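PDB 2ZWS: neutral ceramidase from Pseudomonas aeruginosa, which hydrolyses the N-acyl linkage of ceramides to give sphingosine and free fatty acid, and also runs the reverse synthesis, as a secreted zinc-dependent amidohydrolase. Local coordinates for residues Q509-P517 with Y618-T626; N168-D179 with V414-R422. All coordinates share one frame; numbering follows the deposited sequence. Where two conformers were deposited one is given.

Contact 1. Residues Q509-P517 with Y618-T626; sequences QTGVVADDP and YGNAKNFWT. With FMT (formic acid), chain F.
A514 and F624 bring the two backbones closest, CA to CA 4.7 Å, where the irregular segment 509-517 runs at 94° to the end of strand 611-622 and the turn beyond it. D515 and K622 grip each other twice: D515 N donates to K622 O in a nearly straight bond (2.9 Å, 175°) in the carbonyl plane, and K622 N returns one to D515 OD2 at 2.7 Å, meeting the anti lone pair of that oxygen. The carboxylate swings to this side because CG lies beside its own backbone N, opposite the carbonyl carbon (chi1 -58°). OD2 also accepts from N551 and OD1 from the backbone of H548, so several bonds fix the rotation of this buried group.

The K622 side chain leaves the strand fully extended and runs antiparallel to that of V512, with V512 CG1 beside its CD. Its ammonium ends on V512 O (NZ to O 2.7 Å), nearly along the C=O axis. A514 CB presses on F624 CB at 3.4 Å, and V513 lies alongside the phenyl group, its CG1 at the ring edge 3.7 Å from CE1. A water links D515 O, to which it donates, with F624 N, from which it accepts. Beyond the strand, N623 OD1 accepts from T626 N (3.0 Å), an Asx motif that folds the chain into its turn. A formic acid molecule, probably from the crystallisation liquor, is held weakly by G511 N.

Residues 620-626 fall within the region required for correct folding and localization. The loop between helix 471-488 and strand 526-528 is pinned to the end of strand 611-622 of the C-terminal beta-sandwich by the reciprocal D515-K622 pair and by the K622 ammonium on V512 O.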
loop_
_atom_site.group_PDB
_atom_site.type_symbol
_atom_site.label_atom_id
_atom_site.label_comp_id
_atom_site.label_asym_id
_atom_site.label_seq_id
_atom_site.Cartn_x
_atom_site.Cartn_y
_atom_site.Cartn_z
ATOM N N GLN A 509 -18.396 -9.121 -10.730
ATOM C CA GLN A 509 -18.872 -7.804 -10.345
ATOM C C GLN A 509 -19.437 -7.080 -11.556
ATOM O O GLN A 509 -18.727 -6.860 -12.543
ATOM C CB GLN A 509 -17.729 -6.982 -9.735
ATOM C CG GLN A 509 -18.082 -5.533 -9.460
ATOM C CD GLN A 509 -19.202 -5.368 -8.445
ATOM O OE1 GLN A 509 -19.064 -5.746 -7.273
ATOM N NE2 GLN A 509 -20.300 -4.762 -8.877
ATOM N N THR A 510 -20.716 -6.700 -11.479
ATOM C CA THR A 510 -21.370 -5.985 -12.563
ATOM C C THR A 510 -20.802 -4.563 -12.691
ATOM O O THR A 510 -20.281 -4.008 -11.730
ATOM C CB THR A 510 -22.901 -5.961 -12.320
ATOM O OG1 THR A 510 -23.343 -7.259 -11.885
ATOM C CG2 THR A 510 -23.653 -5.599 -13.570
ATOM N N GLY A 511 -20.910 -3.967 -13.877
ATOM C CA GLY A 511 -20.442 -2.606 -14.095
ATOM C C GLY A 511 -21.593 -1.620 -14.135
ATOM O O GLY A 511 -22.684 -1.881 -13.610
ATOM N N VAL A 512 -21.361 -0.501 -14.803
ATOM C CA VAL A 512 -22.349 0.560 -14.919
ATOM C C VAL A 512 -23.216 0.300 -16.139
ATOM O O VAL A 512 -22.710 0.257 -17.255
ATOM C CB VAL A 512 -21.669 1.925 -15.111
ATOM C CG1 VAL A 512 -22.707 3.038 -15.103
ATOM C CG2 VAL A 512 -20.591 2.173 -14.028
ATOM N N VAL A 513 -24.519 0.115 -15.912
ATOM C CA VAL A 513 -25.500 -0.045 -17.000
ATOM C C VAL A 513 -25.706 1.311 -17.682
ATOM O O VAL A 513 -25.537 1.441 -18.907
ATOM C CB VAL A 513 -26.847 -0.575 -16.449
ATOM C CG1 VAL A 513 -27.928 -0.623 -17.533
ATOM C CG2 VAL A 513 -26.657 -1.953 -15.796
ATOM N N ALA A 514 -26.033 2.330 -16.887
ATOM C CA ALA A 514 -26.237 3.680 -17.398
ATOM C C ALA A 514 -26.564 4.601 -16.223
ATOM O O ALA A 514 -26.887 4.128 -15.105
ATOM C CB ALA A 514 -27.384 3.702 -18.418
ATOM N N ASP A 515 -26.428 5.901 -16.474
ATOM C CA ASP A 515 -26.824 6.940 -15.522
ATOM C C ASP A 515 -27.949 7.784 -16.087
ATOM O O ASP A 515 -27.961 8.104 -17.284
ATOM C CB ASP A 515 -25.659 7.891 -15.246
ATOM C CG ASP A 515 -24.434 7.180 -14.707
ATOM O OD1 ASP A 515 -24.427 6.831 -13.513
ATOM O OD2 ASP A 515 -23.481 6.986 -15.478
ATOM N N ASP A 516 -28.838 8.208 -15.201
ATOM C CA ASP A 516 -29.825 9.232 -15.499
ATOM C C ASP A 516 -29.794 10.245 -14.366
ATOM O O ASP A 516 -29.504 9.874 -13.215
ATOM C CB ASP A 516 -31.212 8.611 -15.555
ATOM C CG ASP A 516 -31.388 7.694 -16.746
ATOM O OD1 ASP A 516 -31.525 6.474 -16.521
ATOM O OD2 ASP A 516 -31.380 8.197 -17.893
ATOM N N PRO A 517 -30.128 11.517 -14.665
ATOM C CA PRO A 517 -30.245 12.490 -13.593
ATOM C C PRO A 517 -31.490 12.206 -12.759
ATOM O O PRO A 517 -32.335 11.373 -13.148
ATOM C CB PRO A 517 -30.391 13.835 -14.319
ATOM C CG PRO A 517 -30.325 13.532 -15.799
ATOM C CD PRO A 517 -30.461 12.077 -15.992
ATOM N N TYR A 618 -17.091 17.669 -9.953
ATOM C CA TYR A 618 -16.825 17.108 -11.280
ATOM C C TYR A 618 -17.143 15.622 -11.244
ATOM O O TYR A 618 -16.724 14.941 -10.306
ATOM C CB TYR A 618 -15.344 17.257 -11.631
ATOM C CG TYR A 618 -14.783 18.646 -11.625
ATOM C CD1 TYR A 618 -14.638 19.342 -12.821
ATOM C CD2 TYR A 618 -14.355 19.262 -10.452
ATOM C CE1 TYR A 618 -14.088 20.613 -12.843
ATOM C CE2 TYR A 618 -13.803 20.535 -10.455
ATOM C CZ TYR A 618 -13.685 21.208 -11.667
ATOM O OH TYR A 618 -13.128 22.477 -11.716
ATOM N N GLY A 619 -17.863 15.118 -12.243
ATOM C CA GLY A 619 -18.197 13.696 -12.350
ATOM C C GLY A 619 -18.347 13.283 -13.809
ATOM O O GLY A 619 -18.012 14.056 -14.713
ATOM N N ASN A 620 -18.844 12.075 -14.039
ATOM C CA ASN A 620 -19.012 11.545 -15.391
ATOM C C ASN A 620 -20.250 10.685 -15.428
ATOM O O ASN A 620 -20.553 9.979 -14.455
ATOM C CB ASN A 620 -17.770 10.730 -15.830
ATOM C CG ASN A 620 -16.496 11.557 -15.807
ATOM O OD1 ASN A 620 -15.896 11.739 -14.741
ATOM N ND2 ASN A 620 -16.083 12.097 -16.977
ATOM N N ALA A 621 -20.976 10.748 -16.542
ATOM C CA ALA A 621 -22.212 9.985 -16.694
ATOM C C ALA A 621 -22.224 9.140 -17.966
ATOM O O ALA A 621 -21.645 9.541 -18.971
ATOM C CB ALA A 621 -23.407 10.926 -16.678
ATOM N N LYS A 622 -22.874 7.974 -17.917
ATOM C CA LYS A 622 -22.937 7.046 -19.063
ATOM C C LYS A 622 -24.356 7.015 -19.679
ATOM O O LYS A 622 -25.354 6.852 -18.957
ATOM C CB LYS A 622 -22.564 5.625 -18.618
ATOM C CG LYS A 622 -22.490 4.583 -19.765
ATOM C CD LYS A 622 -22.290 3.180 -19.188
ATOM C CE LYS A 622 -22.314 2.126 -20.272
ATOM N NZ LYS A 622 -21.824 0.802 -19.753
ATOM N N ASN A 623 -24.436 7.167 -21.007
ATOM C CA ASN A 623 -25.722 7.077 -21.740
ATOM C C ASN A 623 -26.064 5.613 -22.039
ATOM O O ASN A 623 -25.227 4.893 -22.586
ATOM C CB ASN A 623 -25.589 7.848 -23.049
ATOM C CG ASN A 623 -26.914 7.954 -23.831
ATOM O OD1 ASN A 623 -27.393 6.984 -24.440
ATOM N ND2 ASN A 623 -27.482 9.152 -23.840
ATOM N N PHE A 624 -27.272 5.159 -21.689
ATOM C CA PHE A 624 -27.626 3.737 -21.864
ATOM C C PHE A 624 -27.574 3.290 -23.318
ATOM O O PHE A 624 -27.087 2.190 -23.654
ATOM C CB PHE A 624 -29.037 3.461 -21.323
ATOM C CG PHE A 624 -29.503 2.026 -21.510
ATOM C CD1 PHE A 624 -28.990 0.992 -20.725
ATOM C CD2 PHE A 624 -30.475 1.720 -22.452
ATOM C CE1 PHE A 624 -29.438 -0.332 -20.891
ATOM C CE2 PHE A 624 -30.920 0.409 -22.636
ATOM C CZ PHE A 624 -30.408 -0.621 -21.852
ATOM N N TRP A 625 -28.045 4.178 -24.177
ATOM C CA TRP A 625 -28.292 3.891 -25.599
ATOM C C TRP A 625 -27.016 3.868 -26.432
ATOM O O TRP A 625 -26.821 3.003 -27.310
ATOM C CB TRP A 625 -29.254 4.943 -26.178
ATOM C CG TRP A 625 -30.605 4.949 -25.507
ATOM C CD1 TRP A 625 -31.698 4.201 -25.857
ATOM C CD2 TRP A 625 -30.999 5.718 -24.355
ATOM N NE1 TRP A 625 -32.747 4.464 -25.005
ATOM C CE2 TRP A 625 -32.347 5.388 -24.074
ATOM C CE3 TRP A 625 -30.348 6.653 -23.536
ATOM C CZ2 TRP A 625 -33.055 5.959 -23.010
ATOM C CZ3 TRP A 625 -31.057 7.225 -22.475
ATOM C CH2 TRP A 625 -32.397 6.875 -22.228
ATOM N N THR A 626 -26.154 4.851 -26.179
ATOM C CA THR A 626 -24.936 5.018 -26.964
ATOM C C THR A 626 -23.706 4.443 -26.257
ATOM O O THR A 626 -22.682 4.184 -26.890
ATOM C CB THR A 626 -24.671 6.499 -27.263
ATOM O OG1 THR A 626 -24.299 7.173 -26.049
ATOM C CG2 THR A 626 -25.904 7.162 -27.878
HETATM C C FMT F . -22.202 -3.891 -17.202
HETATM O O1 FMT F . -22.911 -4.576 -16.458
HETATM O O2 FMT F . -22.588 -3.300 -18.217
HETATM O O HOH W 1 -28.945 6.600 -19.810
#

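Contact 2. Residues N168-D179 with V414-R422. Unlike the reference sequence in segment 168-179: A172 (reference Val).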
loop_
_atom_site.group_PDB
_atom_site.type_symbol
_atom_site.label_atom_id
_atom_site.label_comp_id
_atom_site.label_asym_id
_atom_site.label_seq_id
_atom_site.Cartn_x
_atom_site.Cartn_y
_atom_site.Cartn_z
ATOM N N ASN A 168 8.689 -18.033 20.676
ATOM C CA ASN A 168 10.061 -17.928 20.177
ATOM C C ASN A 168 11.057 -17.895 21.332
ATOM O O ASN A 168 10.824 -17.204 22.319
ATOM C CB ASN A 168 10.234 -16.671 19.328
ATOM C CG ASN A 168 9.381 -16.702 18.063
ATOM O OD1 ASN A 168 9.556 -17.562 17.196
ATOM N ND2 ASN A 168 8.440 -15.769 17.974
ATOM N N PRO A 169 12.169 -18.644 21.212
ATOM C CA PRO A 169 13.175 -18.660 22.287
ATOM C C PRO A 169 14.109 -17.452 22.275
ATOM O O PRO A 169 14.923 -17.292 23.187
ATOM C CB PRO A 169 13.988 -19.918 21.972
ATOM C CG PRO A 169 13.894 -20.068 20.508
ATOM C CD PRO A 169 12.533 -19.538 20.099
ATOM N N ASP A 170 13.992 -16.610 21.251
ATOM C CA ASP A 170 14.981 -15.577 20.965
ATOM C C ASP A 170 14.393 -14.158 20.882
ATOM O O ASP A 170 14.675 -13.426 19.927
ATOM C CB ASP A 170 15.706 -15.924 19.649
ATOM C CG ASP A 170 14.762 -15.906 18.411
ATOM O OD1 ASP A 170 13.556 -16.223 18.533
ATOM O OD2 ASP A 170 15.251 -15.594 17.302
ATOM N N ILE A 171 13.623 -13.745 21.884
ATOM C CA ILE A 171 12.906 -12.464 21.786
ATOM C C ILE A 171 13.456 -11.304 22.617
ATOM O O ILE A 171 12.724 -10.361 22.905
ATOM C CB ILE A 171 11.382 -12.613 22.027
ATOM C CG1 ILE A 171 11.067 -13.016 23.481
ATOM C CG2 ILE A 171 10.790 -13.600 21.055
ATOM C CD1 ILE A 171 9.602 -12.858 23.866
ATOM N N ALA A 172 14.726 -11.369 23.015
ATOM C CA ALA A 172 15.333 -10.225 23.708
ATOM C C ALA A 172 15.273 -8.979 22.829
ATOM O O ALA A 172 15.625 -9.030 21.656
ATOM C CB ALA A 172 16.773 -10.521 24.096
ATOM N N GLY A 173 14.806 -7.874 23.407
ATOM C CA GLY A 173 14.595 -6.630 22.663
ATOM C C GLY A 173 13.204 -6.554 22.035
ATOM O O GLY A 173 12.845 -5.530 21.471
ATOM N N TYR A 174 12.436 -7.638 22.136
ATOM C CA TYR A 174 11.075 -7.725 21.580
ATOM C C TYR A 174 10.105 -8.378 22.569
ATOM O O TYR A 174 9.135 -9.012 22.164
ATOM C CB TYR A 174 11.080 -8.507 20.245
ATOM C CG TYR A 174 12.078 -7.965 19.253
ATOM C CD1 TYR A 174 13.342 -8.547 19.106
ATOM C CD2 TYR A 174 11.777 -6.849 18.477
ATOM C CE1 TYR A 174 14.272 -8.039 18.236
ATOM C CE2 TYR A 174 12.708 -6.334 17.589
ATOM C CZ TYR A 174 13.944 -6.930 17.461
ATOM O OH TYR A 174 14.844 -6.384 16.573
ATOM N N GLU A 175 10.375 -8.193 23.868
ATOM C CA GLU A 175 9.609 -8.822 24.942
ATOM C C GLU A 175 8.171 -8.317 25.049
ATOM O O GLU A 175 7.306 -9.002 25.624
ATOM C CB GLU A 175 10.331 -8.647 26.288
ATOM C CG GLU A 175 11.787 -9.154 26.296
ATOM C CD GLU A 175 12.816 -8.074 25.976
ATOM O OE1 GLU A 175 13.985 -8.195 26.441
ATOM O OE2 GLU A 175 12.470 -7.090 25.276
ATOM N N ASP A 176 7.923 -7.118 24.501
ATOM C CA ASP A 176 6.561 -6.527 24.422
ATOM C C ASP A 176 5.801 -6.972 23.156
ATOM O O ASP A 176 4.633 -6.623 22.976
ATOM C CB ASP A 176 6.587 -4.987 24.544
ATOM C CG ASP A 176 7.408 -4.304 23.450
ATOM O OD1 ASP A 176 7.426 -3.043 23.420
ATOM O OD2 ASP A 176 8.029 -5.002 22.621
ATOM N N GLY A 177 6.456 -7.772 22.311
ATOM C CA GLY A 177 5.876 -8.249 21.050
ATOM C C GLY A 177 5.918 -7.257 19.890
ATOM O O GLY A 177 5.446 -7.577 18.800
ATOM N N ILE A 178 6.540 -6.107 20.129
ATOM C CA ILE A 178 6.604 -4.959 19.214
ATOM C C ILE A 178 7.990 -4.901 18.580
ATOM O O ILE A 178 8.990 -5.183 19.260
ATOM C CB ILE A 178 6.312 -3.640 20.053
ATOM C CG1 ILE A 178 4.826 -3.566 20.397
ATOM C CG2 ILE A 178 6.790 -2.366 19.437
ATOM C CD1 ILE A 178 4.003 -3.924 19.276
ATOM N N ASP A 179 8.056 -4.549 17.290
ATOM C CA ASP A 179 9.320 -4.138 16.718
ATOM C C ASP A 179 9.293 -2.611 16.710
ATOM O O ASP A 179 8.557 -1.995 15.926
ATOM C CB ASP A 179 9.518 -4.697 15.299
ATOM C CG ASP A 179 10.805 -4.207 14.651
ATOM O OD1 ASP A 179 11.566 -3.432 15.287
ATOM O OD2 ASP A 179 11.051 -4.600 13.495
ATOM N N VAL A 414 7.153 -10.167 13.415
ATOM C CA VAL A 414 8.354 -9.498 13.954
ATOM C C VAL A 414 9.566 -10.453 13.918
ATOM O O VAL A 414 10.591 -10.130 13.324
ATOM C CB VAL A 414 8.111 -8.960 15.393
ATOM C CG1 VAL A 414 9.435 -8.476 16.057
ATOM C CG2 VAL A 414 7.060 -7.837 15.376
ATOM N N MET A 415 9.454 -11.629 14.547
ATOM C CA MET A 415 10.623 -12.502 14.644
ATOM C C MET A 415 10.969 -13.146 13.306
ATOM O O MET A 415 12.152 -13.453 13.042
ATOM C CB MET A 415 10.446 -13.577 15.732
ATOM C CG MET A 415 10.418 -13.041 17.168
ATOM S SD MET A 415 11.613 -11.700 17.501
ATOM C CE MET A 415 13.225 -12.440 17.127
ATOM N N ALA A 416 9.975 -13.340 12.437
ATOM C CA ALA A 416 10.296 -13.914 11.116
ATOM C C ALA A 416 11.194 -12.939 10.341
ATOM O O ALA A 416 12.182 -13.346 9.709
ATOM C CB ALA A 416 9.034 -14.279 10.345
ATOM N N GLY A 417 10.874 -11.658 10.438
ATOM C CA GLY A 417 11.669 -10.625 9.767
ATOM C C GLY A 417 12.991 -10.363 10.464
ATOM O O GLY A 417 14.056 -10.257 9.819
ATOM N N VAL A 418 12.936 -10.265 11.795
ATOM C CA VAL A 418 14.154 -10.031 12.579
ATOM C C VAL A 418 15.201 -11.133 12.357
ATOM O O VAL A 418 16.380 -10.845 12.208
ATOM C CB VAL A 418 13.862 -9.839 14.095
ATOM C CG1 VAL A 418 15.170 -9.824 14.896
ATOM C CG2 VAL A 418 13.102 -8.545 14.306
ATOM N N ARG A 419 14.773 -12.389 12.339
ATOM C CA ARG A 419 15.735 -13.483 12.107
ATOM C C ARG A 419 16.432 -13.348 10.735
ATOM O O ARG A 419 17.640 -13.600 10.595
ATOM C CB ARG A 419 15.057 -14.842 12.225
ATOM C CG ARG A 419 14.879 -15.276 13.682
ATOM C CD ARG A 419 14.296 -16.659 13.695
ATOM N NE ARG A 419 13.703 -16.979 14.985
ATOM C CZ ARG A 419 13.006 -18.086 15.198
ATOM N NH1 ARG A 419 12.478 -18.323 16.404
ATOM N NH2 ARG A 419 12.848 -18.957 14.206
ATOM N N ILE A 420 15.672 -12.931 9.729
ATOM C CA ILE A 420 16.246 -12.766 8.391
ATOM C C ILE A 420 17.207 -11.579 8.371
ATOM O O ILE A 420 18.315 -11.684 7.869
ATOM C CB ILE A 420 15.158 -12.631 7.324
ATOM C CG1 ILE A 420 14.350 -13.938 7.264
ATOM C CG2 ILE A 420 15.790 -12.329 5.968
ATOM C CD1 ILE A 420 13.133 -13.902 6.347
ATOM N N ARG A 421 16.797 -10.473 8.982
ATOM C CA ARG A 421 17.646 -9.301 9.112
ATOM C C ARG A 421 18.994 -9.651 9.751
ATOM O O ARG A 421 20.049 -9.279 9.231
ATOM C CB ARG A 421 16.928 -8.272 9.967
ATOM C CG ARG A 421 17.012 -6.872 9.438
ATOM C CD ARG A 421 16.538 -5.934 10.517
ATOM N NE ARG A 421 15.153 -6.179 10.895
ATOM C CZ ARG A 421 14.562 -5.669 11.983
ATOM N NH1 ARG A 421 15.234 -4.903 12.847
ATOM N NH2 ARG A 421 13.274 -5.925 12.202
ATOM N N ARG A 422 18.948 -10.370 10.872
ATOM C CA ARG A 422 20.156 -10.803 11.596
ATOM C C ARG A 422 21.058 -11.651 10.715
ATOM O O ARG A 422 22.280 -11.489 10.710
ATOM C CB ARG A 422 19.784 -11.625 12.828
ATOM C CG ARG A 422 19.233 -10.819 13.978
ATOM C CD ARG A 422 18.703 -11.721 15.079
ATOM N NE ARG A 422 18.227 -10.897 16.178
ATOM C CZ ARG A 422 17.428 -11.308 17.152
ATOM N NH1 ARG A 422 16.972 -12.556 17.179
ATOM N NH2 ARG A 422 17.073 -10.445 18.092
HETATM O O HOH W 2 14.190 -3.996 15.328
#
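R419 takes D170 side-on with two nitrogens, NE to OD2 at 3.1 Å and NH1 to OD1 at 3.2 Å, although the carboxylate and guanidinium planes stand 54° apart and OD1 is met from above its plane. With CG between its backbone N and carbonyl carbon (chi1 64°), D170 carries its carboxylate to R419. In one of its two conformers R422 adds a longer, tentative salt bridge, NH1 to D170 OD2 (3.5 Å), extending the pair to a three-residue network. R419 NH1 is also paired with E453.

Further along, R421, likewise in one of two conformers, brings NH2 to D179 OD2 on the syn side at 2.9 Å; N245 bonds to both partners. A single water completes this cluster, donating to D179 OD1, accepting from R421 NH1 and hydrogen-bonding Y174 OH (2.8 Å).

Apolar contacts fill the middle. The Y174 ring leans on V414 CG1 through CD2 and on V418 CG2 through CZ (3.6 Å), while R422 NH2 stands at its edge. M415, bent at chi2 and chi3, sets SD 4.6 Å from the ring centroid, an oblique Met-aromatic contact, and its CG touches I171 CG2 and passes N168 ND2. N168 itself is tied to T451, E454 and H165.

Two backbone turns shape the loop around Y174: type II from I171 to Y174 and type I from Y174 to G177. D176 OD2 accepts from I178 N in an Asx turn. The result is a turn-rich loop clamped by salt bridges onto helix 414-428 of the N-terminal catalytic domain, just after the zinc ligand E411.

Contact 1 and contact 2 do not touch: their centres are 52 Å apart, their nearest atoms about 34 Å, and they lie on opposite sides of the chain's centre. Contact 2 belongs to the N-terminal catalytic part of the chain and flanks the catalytic centre, with the V414 side chain about 12 Å from the zinc ion and that of I178 about 8 Å from that of S250, the probable nucleophile. Contact 1 sits in the C-terminal part, nearer the second metal: the N620 side chain is about 10 Å from that of the magnesium ligand D579. Along the chain they close in series, 168-179/414-422 before 509-517/618-626, each tying a loop to a regular element of its own region.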